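Local coordinates for outer membrane protein YopM (Yersinia pestis, PDB 1JL5) that acts as a leucine-rich repeat effector that probably alters host cell physiology to promote bacterial survival in host tissues, at residues A[84-89]-A[94-99]; A[104-109]-A[124-129]; A[360-365]-A[373-378]. One frame throughout, in Å; residues are numbered along the deposited sequence.

Contact 1 of 3, residues A[84-89]-A[94-99]; sequences SSLPEL and ESLVAS
L96 pushes its two methyl groups against both leucines of 84-89. Its CD2 lies 3.7 Å from L89 CD1 and 3.9 Å from L86 CD1, while its other branch, CD1, meets L89 CD2 at 3.9 Å. The two pairings differ in approach: L86 and L96 reach toward each other tip to tip, whereas L89 and L96 cross at about a right angle. L86 has CG beside its backbone N (chi1 -65°), which puts its CD1 within contact of both L96 CD2 and A98 CB. The latter contact, A98 CB to L86 CD1, is 3.7 Å. Only side-chain carbons make these approaches, and all four touching residues are buried. Outside the pair, L96 also packs on L76 and L116 in the flanking strands, and P87 rests on W43 and W46 of helix 36-48, which covers the outer side of the loop. The directions alternate along 94-99, with L96 and A98 turned toward the loop and V97 away from it. A strand whose alternate residues fill the interior, met there by leucines of the preceding repeat's loop, is characteristic of the hydrophobic core of a leucine-rich repeat solenoid.

Contact 2 of 3, residues A[104-109]-A[124-129]; sequences TELPEL and KALSDL
L106 and L126 make the direct apolar contact here, with L106 CD1 lying 3.7 Å from L126 CD2. The two side chains run side by side and point the same way, as expected of equivalent positions in successive turns. Each has CG beside its backbone N and anti to its carbonyl carbon (chi1 -75° for L106, -68° for L126), and the closely similar torsions go with their parallel course. Each also continues inward to a strand, L106 onto L116 and L126 onto L136.

Around this pair the two segments run in step but stay apart: the CA atoms of L106 and L126 are 7.3 Å from each other, and T104 O is still 4.0 Å from K124 N. Waters bridge the gap between them. One molecule accepts from the N-H of A125 at 2.7 Å from A125 N, and its 2.6 Å approach to T104 O fits donation to that carbonyl. A second lies 3.0 Å from L106 O, to which it donates, and 2.6 Å from S127 OG, so a serine side chain completes the other bridge.

Further out, K124 sends its side chain away from 104-109, and NZ forms a salt bridge with E144 in the following turn. The backbone of K124 is likewise hydrogen-bonded to E144. The chemistry is thus split, with methyl contact between the leucines, one water linking backbone to backbone and a second linking a backbone carbonyl to a serine hydroxyl. It implies that these neighbouring loops are joined without strand pairing, at a spacing that one water spans at each of the two bridges.

Contact 3 of 3, residues A[360-365]-A[373-378]; sequences KQLHVE and PDIPES
L362 carries the apolar part of this contact, and its approach to I375 can be traced atom by atom. L362 already leaves the backbone in the direction of 373-378, although its CB is still 5.2 Å from I375 CD1. CG, anti to the backbone N at a chi1 of 180°, comes slightly nearer, 4.9 Å from the same I375 CD1. The fork then divides the work: CD2 is the branch that touches, 3.5 Å from I375 CD1 and 3.9 Å from P373 CG, whereas CD1 makes no comparable approach to either residue. Both partners cross obliquely to the leucine, and its one methyl meets a ring carbon and the end of an isoleucine chain. I375 starts off to the side, but CG1 stands beside its backbone N and the chain bends again at chi2 (-51°), which brings CD1 round to L362.

The other end of the contact has a different character. K360 and S378 bring their CA atoms to 5.4 Å, and the aliphatic CD of K360 packs 3.5 Å from S378 O. A bend at chi2 (-58°) folds this lysine chain, whose NZ is hydrogen-bonded to N358 O. S378 OG bonds to L359 O, which ties the loop to the chain leading into the strand.

L362 sits on strand 361-363, between strands 341-343 and 381-385. Its side chain packs on L342 from the first and L382 from the second, as well as on L355 of a loop. P373 and I375 both touch M384, so the returning loop lies against the inward sides of strands 361-363 and 381-385, at the C-terminal end of the modelled solenoid.

How the contacts relate
Contact 1 is core, with all its touching residues buried; contacts 2 and 3 are surface contacts, although L362 in contact 3 is itself buried. Contacts 1 and 3 each set a loop against a strand, 95-97 and 361-363, whereas contact 2 joins two loops. All three have leucine methyls; contact 1 is purely apolar, contact 2 adds bridging waters, in keeping with its more exposed place, and contact 3 adds a lysine methylene lying on a carbonyl oxygen. Contacts 1 and 2 are neighbours, their centres 10 Å apart: P107 of contact 2 packs on L86 and L89 of contact 1. Contact 3 lies about 51 Å from contact 1, centre to centre, on the opposite side of the chain's centre.

Contact 1 of 3, residues A[84-89]-A[94-99]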
# COMPACT_ATOMS: atom_id res chain seq x y z
N SER A 84 -35.96 2.23 -2.54
CA SER A 84 -35.88 3.66 -2.77
C SER A 84 -36.97 4.32 -1.95
O SER A 84 -37.07 5.54 -1.88
CB SER A 84 -36.06 3.99 -4.25
OG SER A 84 -37.28 3.46 -4.74
N SER A 85 -37.79 3.50 -1.32
CA SER A 85 -38.86 4.01 -0.47
C SER A 85 -39.40 2.85 0.33
O SER A 85 -39.16 1.68 0.00
CB SER A 85 -40.00 4.61 -1.29
OG SER A 85 -40.79 3.58 -1.88
N LEU A 86 -40.12 3.17 1.39
CA LEU A 86 -40.74 2.16 2.21
C LEU A 86 -42.21 2.45 2.14
O LEU A 86 -42.62 3.60 2.08
CB LEU A 86 -40.27 2.26 3.66
CG LEU A 86 -38.80 1.99 3.94
CD1 LEU A 86 -38.57 1.98 5.44
CD2 LEU A 86 -38.40 0.65 3.33
N PRO A 87 -43.03 1.40 2.12
CA PRO A 87 -44.47 1.63 2.07
C PRO A 87 -44.86 1.90 3.51
O PRO A 87 -44.00 1.96 4.39
CB PRO A 87 -44.99 0.31 1.56
CG PRO A 87 -44.08 -0.66 2.24
CD PRO A 87 -42.72 -0.04 2.08
N GLU A 88 -46.15 2.05 3.76
CA GLU A 88 -46.61 2.28 5.12
C GLU A 88 -46.05 1.14 5.96
O GLU A 88 -46.06 -0.01 5.54
CB GLU A 88 -48.13 2.27 5.17
CG GLU A 88 -48.69 2.82 6.46
CD GLU A 88 -50.20 2.74 6.50
OE1 GLU A 88 -50.81 3.00 5.44
OE2 GLU A 88 -50.76 2.41 7.56
N LEU A 89 -45.58 1.47 7.15
CA LEU A 89 -44.99 0.47 8.03
C LEU A 89 -46.02 -0.27 8.87
O LEU A 89 -47.12 0.23 9.09
CB LEU A 89 -44.00 1.15 8.97
CG LEU A 89 -42.88 1.93 8.29
CD1 LEU A 89 -42.12 2.74 9.32
CD2 LEU A 89 -41.95 0.96 7.56
N GLU A 94 -41.99 -1.11 16.46
CA GLU A 94 -41.24 -0.43 17.50
C GLU A 94 -39.83 -0.19 16.99
O GLU A 94 -39.17 0.77 17.38
CB GLU A 94 -41.21 -1.29 18.77
CG GLU A 94 -42.48 -1.13 19.60
CD GLU A 94 -42.50 -2.05 20.79
OE1 GLU A 94 -41.47 -2.14 21.49
OE2 GLU A 94 -43.55 -2.69 21.03
N SER A 95 -39.39 -1.05 16.09
CA SER A 95 -38.07 -0.93 15.52
C SER A 95 -38.07 -1.05 14.01
O SER A 95 -38.45 -2.08 13.45
CB SER A 95 -37.14 -1.99 16.11
OG SER A 95 -35.86 -1.93 15.51
N LEU A 96 -37.66 0.02 13.34
CA LEU A 96 -37.57 0.01 11.90
C LEU A 96 -36.10 -0.05 11.52
O LEU A 96 -35.35 0.89 11.76
CB LEU A 96 -38.18 1.26 11.29
CG LEU A 96 -37.89 1.38 9.78
CD1 LEU A 96 -38.46 0.17 9.05
CD2 LEU A 96 -38.47 2.67 9.24
N VAL A 97 -35.69 -1.17 10.94
CA VAL A 97 -34.32 -1.34 10.50
C VAL A 97 -34.40 -1.42 8.99
O VAL A 97 -34.77 -2.44 8.43
CB VAL A 97 -33.70 -2.63 11.07
CG1 VAL A 97 -32.25 -2.73 10.64
CG2 VAL A 97 -33.82 -2.63 12.59
N ALA A 98 -34.07 -0.31 8.33
CA ALA A 98 -34.10 -0.25 6.88
C ALA A 98 -32.76 0.30 6.42
O ALA A 98 -32.68 1.15 5.54
CB ALA A 98 -35.23 0.65 6.41
N SER A 99 -31.70 -0.20 7.04
CA SER A 99 -30.36 0.23 6.71
C SER A 99 -30.00 -0.20 5.30
O SER A 99 -30.56 -1.16 4.77
CB SER A 99 -29.36 -0.39 7.68
OG SER A 99 -29.79 -0.20 9.02

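Contact 2 of 3, residues A[104-109]-A[124-129]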
# COMPACT_ATOMS: atom_id res chain seq x y z
N THR A 104 -35.03 7.98 0.32
CA THR A 104 -34.79 9.41 0.24
C THR A 104 -35.82 10.03 1.16
O THR A 104 -35.74 11.20 1.53
CB THR A 104 -35.01 9.95 -1.18
OG1 THR A 104 -36.34 9.65 -1.60
CG2 THR A 104 -34.02 9.30 -2.14
N GLU A 105 -36.78 9.21 1.54
CA GLU A 105 -37.86 9.64 2.40
C GLU A 105 -38.23 8.45 3.27
O GLU A 105 -37.97 7.30 2.90
CB GLU A 105 -39.06 10.04 1.54
CG GLU A 105 -39.88 11.20 2.06
CD GLU A 105 -39.09 12.50 2.07
OE1 GLU A 105 -38.18 12.63 2.91
OE2 GLU A 105 -39.39 13.38 1.23
N LEU A 106 -38.81 8.71 4.42
CA LEU A 106 -39.23 7.62 5.29
C LEU A 106 -40.74 7.66 5.38
O LEU A 106 -41.35 8.73 5.40
CB LEU A 106 -38.63 7.77 6.69
CG LEU A 106 -37.15 7.45 6.86
CD1 LEU A 106 -36.78 7.64 8.32
CD2 LEU A 106 -36.87 6.02 6.43
N PRO A 107 -41.38 6.49 5.41
CA PRO A 107 -42.83 6.51 5.52
C PRO A 107 -43.11 7.04 6.91
O PRO A 107 -42.20 7.10 7.74
CB PRO A 107 -43.21 5.04 5.38
CG PRO A 107 -42.03 4.35 6.02
CD PRO A 107 -40.86 5.11 5.45
N GLU A 108 -44.34 7.45 7.17
CA GLU A 108 -44.67 7.95 8.49
C GLU A 108 -44.25 6.90 9.51
O GLU A 108 -44.49 5.71 9.32
CB GLU A 108 -46.16 8.22 8.61
CG GLU A 108 -46.57 8.76 9.96
CD GLU A 108 -48.06 8.97 10.07
OE1 GLU A 108 -48.60 9.74 9.24
OE2 GLU A 108 -48.68 8.38 10.97
N LEU A 109 -43.61 7.33 10.59
CA LEU A 109 -43.17 6.39 11.59
C LEU A 109 -44.21 6.24 12.70
O LEU A 109 -44.77 7.22 13.17
CB LEU A 109 -41.83 6.84 12.17
CG LEU A 109 -40.72 7.00 11.13
CD1 LEU A 109 -39.44 7.46 11.80
CD2 LEU A 109 -40.50 5.68 10.40
N LYS A 124 -32.60 12.97 3.21
CA LYS A 124 -32.10 14.33 3.28
C LYS A 124 -32.76 15.03 4.45
O LYS A 124 -32.30 16.08 4.90
CB LYS A 124 -32.39 15.09 1.98
CG LYS A 124 -31.66 14.52 0.77
CD LYS A 124 -31.67 15.50 -0.40
CE LYS A 124 -30.92 16.78 -0.06
NZ LYS A 124 -30.85 17.74 -1.20
N ALA A 125 -33.83 14.44 4.94
CA ALA A 125 -34.56 15.01 6.06
C ALA A 125 -35.29 13.93 6.82
O ALA A 125 -35.52 12.83 6.31
CB ALA A 125 -35.54 16.06 5.57
N LEU A 126 -35.65 14.24 8.06
CA LEU A 126 -36.39 13.32 8.90
C LEU A 126 -37.57 14.09 9.44
O LEU A 126 -37.45 15.27 9.77
CB LEU A 126 -35.54 12.86 10.09
CG LEU A 126 -34.32 11.97 9.88
CD1 LEU A 126 -33.63 11.76 11.22
CD2 LEU A 126 -34.75 10.64 9.28
N SER A 127 -38.72 13.44 9.50
CA SER A 127 -39.89 14.10 10.04
C SER A 127 -39.63 14.11 11.53
O SER A 127 -38.73 13.41 12.01
CB SER A 127 -41.14 13.30 9.72
OG SER A 127 -41.35 13.26 8.33
N ASP A 128 -40.38 14.91 12.27
CA ASP A 128 -40.19 14.95 13.71
C ASP A 128 -40.21 13.52 14.20
O ASP A 128 -41.02 12.71 13.77
CB ASP A 128 -41.30 15.77 14.36
CG ASP A 128 -41.29 17.20 13.90
OD1 ASP A 128 -40.18 17.71 13.61
OD2 ASP A 128 -42.37 17.82 13.83
N LEU A 129 -39.28 13.22 15.09
CA LEU A 129 -39.13 11.87 15.61
C LEU A 129 -40.34 11.33 16.35
O LEU A 129 -41.10 12.07 16.97
CB LEU A 129 -37.93 11.81 16.55
CG LEU A 129 -36.61 12.29 15.96
CD1 LEU A 129 -35.51 12.12 17.00
CD2 LEU A 129 -36.28 11.50 14.69
O HOH W 1 -35.54 12.86 3.52
O HOH W 2 -41.70 11.59 6.31

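Contact 3 of 3, residues A[360-365]-A[373-378]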
# COMPACT_ATOMS: atom_id res chain seq x y z
N LYS A 360 4.94 -10.59 18.95
CA LYS A 360 4.24 -11.19 17.82
C LYS A 360 4.58 -10.45 16.55
O LYS A 360 4.64 -11.04 15.47
CB LYS A 360 2.74 -11.11 18.04
CG LYS A 360 2.27 -11.84 19.28
CD LYS A 360 2.67 -13.30 19.24
CE LYS A 360 2.14 -14.05 20.46
NZ LYS A 360 2.57 -13.40 21.73
N GLN A 361 4.79 -9.16 16.68
CA GLN A 361 5.07 -8.34 15.53
C GLN A 361 6.27 -7.45 15.69
O GLN A 361 6.42 -6.74 16.68
CB GLN A 361 3.84 -7.50 15.22
CG GLN A 361 3.98 -6.60 14.03
CD GLN A 361 2.74 -5.77 13.85
OE1 GLN A 361 2.36 -5.03 14.75
NE2 GLN A 361 2.10 -5.89 12.70
N LEU A 362 7.15 -7.52 14.71
CA LEU A 362 8.34 -6.71 14.70
C LEU A 362 8.45 -6.04 13.34
O LEU A 362 8.77 -6.69 12.35
CB LEU A 362 9.58 -7.56 14.94
CG LEU A 362 10.84 -6.70 14.93
CD1 LEU A 362 10.79 -5.72 16.09
CD2 LEU A 362 12.08 -7.57 15.00
N HIS A 363 8.14 -4.75 13.30
CA HIS A 363 8.26 -3.99 12.07
C HIS A 363 9.29 -2.93 12.38
O HIS A 363 8.98 -1.91 12.99
CB HIS A 363 6.94 -3.34 11.70
CG HIS A 363 5.92 -4.32 11.19
ND1 HIS A 363 4.66 -3.94 10.78
CD2 HIS A 363 5.98 -5.66 11.04
CE1 HIS A 363 3.99 -5.00 10.40
NE2 HIS A 363 4.76 -6.06 10.54
N VAL A 364 10.53 -3.20 11.99
CA VAL A 364 11.63 -2.28 12.23
C VAL A 364 12.27 -1.97 10.90
O VAL A 364 13.46 -1.65 10.80
CB VAL A 364 12.64 -2.89 13.21
CG1 VAL A 364 13.80 -1.94 13.43
CG2 VAL A 364 11.95 -3.16 14.54
N GLU A 365 11.45 -2.07 9.87
CA GLU A 365 11.83 -1.80 8.50
C GLU A 365 12.43 -0.40 8.41
O GLU A 365 12.00 0.52 9.11
CB GLU A 365 10.57 -1.87 7.63
CG GLU A 365 9.30 -2.06 8.48
CD GLU A 365 8.02 -1.92 7.70
OE1 GLU A 365 7.88 -2.58 6.64
OE2 GLU A 365 7.13 -1.16 8.15
N PRO A 373 17.78 -8.08 15.07
CA PRO A 373 17.87 -8.64 16.41
C PRO A 373 17.43 -10.10 16.35
O PRO A 373 16.80 -10.52 15.39
CB PRO A 373 16.88 -7.79 17.19
CG PRO A 373 15.79 -7.58 16.17
CD PRO A 373 16.58 -7.25 14.91
N ASP A 374 17.78 -10.88 17.37
CA ASP A 374 17.36 -12.26 17.39
C ASP A 374 15.85 -12.19 17.41
O ASP A 374 15.26 -11.44 18.17
CB ASP A 374 17.87 -12.98 18.64
CG ASP A 374 19.38 -13.13 18.65
OD1 ASP A 374 19.92 -13.61 17.63
OD2 ASP A 374 20.01 -12.77 19.67
N ILE A 375 15.21 -12.97 16.54
CA ILE A 375 13.76 -12.96 16.47
C ILE A 375 13.15 -14.03 17.34
O ILE A 375 13.34 -15.22 17.10
CB ILE A 375 13.29 -13.16 15.01
CG1 ILE A 375 13.91 -12.08 14.12
CG2 ILE A 375 11.78 -13.10 14.95
CD1 ILE A 375 13.73 -10.66 14.64
N PRO A 376 12.41 -13.63 18.38
CA PRO A 376 11.78 -14.62 19.25
C PRO A 376 10.89 -15.50 18.40
O PRO A 376 10.33 -15.04 17.40
CB PRO A 376 10.99 -13.75 20.23
CG PRO A 376 11.85 -12.54 20.35
CD PRO A 376 12.23 -12.27 18.91
N GLU A 377 10.76 -16.76 18.78
CA GLU A 377 9.93 -17.70 18.04
C GLU A 377 8.49 -17.19 18.00
O GLU A 377 7.72 -17.55 17.11
CB GLU A 377 9.98 -19.08 18.69
CG GLU A 377 10.35 -20.21 17.73
CD GLU A 377 11.80 -20.16 17.30
OE1 GLU A 377 12.25 -19.11 16.79
OE2 GLU A 377 12.51 -21.19 17.46
N SER A 378 8.14 -16.36 18.97
CA SER A 378 6.79 -15.81 19.04
C SER A 378 6.47 -14.87 17.88
O SER A 378 5.32 -14.74 17.48
CB SER A 378 6.61 -15.06 20.36
OG SER A 378 7.57 -14.02 20.47